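Local coordinates for alanine dehydrogenase/pyridine nucleotide transhydrogenase (Mycobacterium smegmatis str. MC2 155, PDB 3P2Y), which binds calcium and probably transfers hydride between NADH and NADP as the alpha-1 subunit of a proton-pumping transhydrogenase, at residues A[135-138]-A[142-145]. Numbering follows the deposited sequence.
Sequences ESIP and RAQT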
ATOM      1  N   GLU A 135      26.386  -3.737  10.072  1.00 11.95           N
ATOM      2  CA  GLU A 135      26.649  -2.548   9.248  1.00 13.67           C
ATOM      3  C   GLU A 135      28.101  -2.491   8.777  1.00 14.13           C
ATOM      4  O   GLU A 135      28.408  -1.781   7.801  1.00 15.43           O
ATOM      5  CB  GLU A 135      26.356  -1.245  10.029  1.00 14.29           C
ATOM      6  CG  GLU A 135      24.945  -1.106  10.603  1.00 14.57           C
ATOM      7  CD  GLU A 135      24.861  -1.523  12.081  1.00 13.71           C
ATOM      8  OE1 GLU A 135      25.564  -2.475  12.494  1.00 12.60           O
ATOM      9  OE2 GLU A 135      24.045  -0.932  12.817  1.00 14.04           O
ATOM     10  N   SER A 136      28.992  -3.193   9.479  1.00 14.60           N
ATOM     11  CA  SER A 136      30.440  -3.132   9.235  1.00 14.72           C
ATOM     12  C   SER A 136      30.964  -4.301   8.403  1.00 14.92           C
ATOM     13  O   SER A 136      32.187  -4.411   8.199  1.00 14.19           O
ATOM     14  CB  SER A 136      31.221  -3.016  10.555  1.00 15.11           C
ATOM     15  OG  SER A 136      30.896  -1.772  11.204  1.00 16.80           O
ATOM     16  N   ILE A 137      30.056  -5.147   7.900  1.00 14.23           N
ATOM     17  CA  ILE A 137      30.420  -6.194   6.942  1.00 14.67           C
ATOM     18  C   ILE A 137      31.006  -5.477   5.716  1.00 14.31           C
ATOM     19  O   ILE A 137      30.376  -4.590   5.153  1.00 14.34           O
ATOM     20  CB  ILE A 137      29.180  -7.052   6.516  1.00 15.23           C
ATOM     21  CG1 ILE A 137      28.599  -7.823   7.720  1.00 16.15           C
ATOM     22  CG2 ILE A 137      29.545  -8.041   5.371  1.00 16.00           C
ATOM     23  CD1 ILE A 137      29.473  -8.948   8.203  1.00 18.94           C
ATOM     24  N   PRO A 138      32.238  -5.828   5.334  1.00 15.63           N
ATOM     25  CA  PRO A 138      32.842  -5.065   4.235  1.00 16.00           C
ATOM     26  C   PRO A 138      32.185  -5.387   2.904  1.00 16.96           C
ATOM     27  O   PRO A 138      31.653  -6.502   2.721  1.00 15.95           O
ATOM     28  CB  PRO A 138      34.325  -5.488   4.271  1.00 16.01           C
ATOM     29  CG  PRO A 138      34.369  -6.761   5.018  1.00 17.43           C
ATOM     30  CD  PRO A 138      33.178  -6.776   5.954  1.00 14.15           C
ATOM     31  N   ARG A 142      33.344 -11.898  -1.187  1.00 18.32           N
ATOM     32  CA  ARG A 142      33.153 -13.004  -0.235  1.00 18.93           C
ATOM     33  C   ARG A 142      32.004 -12.713   0.755  1.00 18.16           C
ATOM     34  O   ARG A 142      31.489 -13.633   1.409  1.00 18.17           O
ATOM     35  CB  ARG A 142      34.423 -13.280   0.583  1.00 18.62           C
ATOM     36  CG  ARG A 142      35.577 -13.972  -0.161  1.00 23.31           C
ATOM     37  CD  ARG A 142      36.719 -14.311   0.805  1.00 26.05           C
ATOM     38  NE  ARG A 142      36.266 -15.090   1.957  1.00 27.36           N
ATOM     39  CZ  ARG A 142      36.363 -14.706   3.240  1.00 26.07           C
ATOM     40  NH1 ARG A 142      36.903 -13.540   3.577  1.00 25.98           N
ATOM     41  NH2 ARG A 142      35.925 -15.505   4.199  1.00 26.59           N
ATOM     42  N   ALA A 143      31.650 -11.436   0.892  1.00 17.00           N
ATOM     43  CA  ALA A 143      30.641 -11.021   1.899  1.00 16.46           C
ATOM     44  C   ALA A 143      29.289 -10.710   1.250  1.00 17.05           C
ATOM     45  O   ALA A 143      28.359 -10.219   1.913  1.00 15.50           O
ATOM     46  CB  ALA A 143      31.143  -9.818   2.680  1.00 16.97           C
ATOM     47  N   GLN A 144      29.145 -11.025  -0.039  1.00 16.95           N
ATOM     48  CA  GLN A 144      27.875 -10.720  -0.738  1.00 19.09           C
ATOM     49  C   GLN A 144      26.636 -11.291  -0.055  1.00 18.39           C
ATOM     50  O   GLN A 144      25.598 -10.620   0.029  1.00 19.70           O
ATOM     51  CB  GLN A 144      27.912 -11.246  -2.170  1.00 20.06           C
ATOM     52  CG  GLN A 144      28.704 -10.401  -3.091  1.00 27.09           C
ATOM     53  CD  GLN A 144      28.445 -10.794  -4.526  1.00 33.36           C
ATOM     54  OE1 GLN A 144      28.765 -11.918  -4.949  1.00 38.33           O
ATOM     55  NE2 GLN A 144      27.824  -9.892  -5.274  1.00 36.43           N
ATOM     56  N   THR A 145      26.751 -12.508   0.459  1.00 16.62           N
ATOM     57  CA  THR A 145      25.611 -13.163   1.110  1.00 15.41           C
ATOM     58  C   THR A 145      25.328 -12.646   2.532  1.00 13.58           C
ATOM     59  O   THR A 145      24.317 -13.031   3.140  1.00 11.90           O
ATOM     60  CB  THR A 145      25.821 -14.701   1.204  1.00 15.85           C
ATOM     61  OG1 THR A 145      26.983 -14.964   1.975  1.00 17.33           O
ATOM     62  CG2 THR A 145      25.981 -15.329  -0.181  1.00 18.41           C
TER
HETATM   63  O   HOH W   1      28.710  -7.134   2.052  1.00 24.86           O
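Ala143 points its methyl group at Ile137 and Pro138, which run on in extended conformation. The CB atom of Ala143 has two close neighbours there. It lies 3.6 Å from CG2 of Ile137, a plain apolar contact. It lies 3.4 Å from the carbonyl O of Pro138. Ile137 offers the short branch of its side chain. CG2 is anti to the backbone N, while CG1 sits beside that N (chi1 -64°) and carries CD1 off to another side. CG2 points almost straight at the Ala143 methyl, which it meets from an oblique side. The ring of Pro138 stays further off, and its part in the contact is played by the backbone carbonyl.

No direct hydrogen bond joins segments 135-138 and 142-145. A water links them instead. It is 3.1 Å from O of Pro138 and 3.1 Å from O of Ala143. It is placed to donate to either carbonyl, but has more acceptors in reach than protons, so both bonds need not be made at once. Both segments belong to the loop that leaves strand 130-133, an edge strand, within this chain, of the parallel sheet in the N-terminal domain of the alanine dehydrogenase/transhydrogenase family, and leads to the long helix 148-167. Each includes a piece of 3-10 helix. The backbones of the two segments come closest at Pro138 and Ala143, whose CA atoms are 6.8 Å apart.

Two helices from near the C-terminus cover the contact. Ile137 touches Leu350 of helix 336-354 and Ser372 of helix 367-372, and Ala143 rests on Ile368 of the latter. Next to Ala143, Arg142 forms salt bridges from NH2 to OD2 of Asp366 and from NH1 to OE1 of Glu367, at the start of helix 367-372.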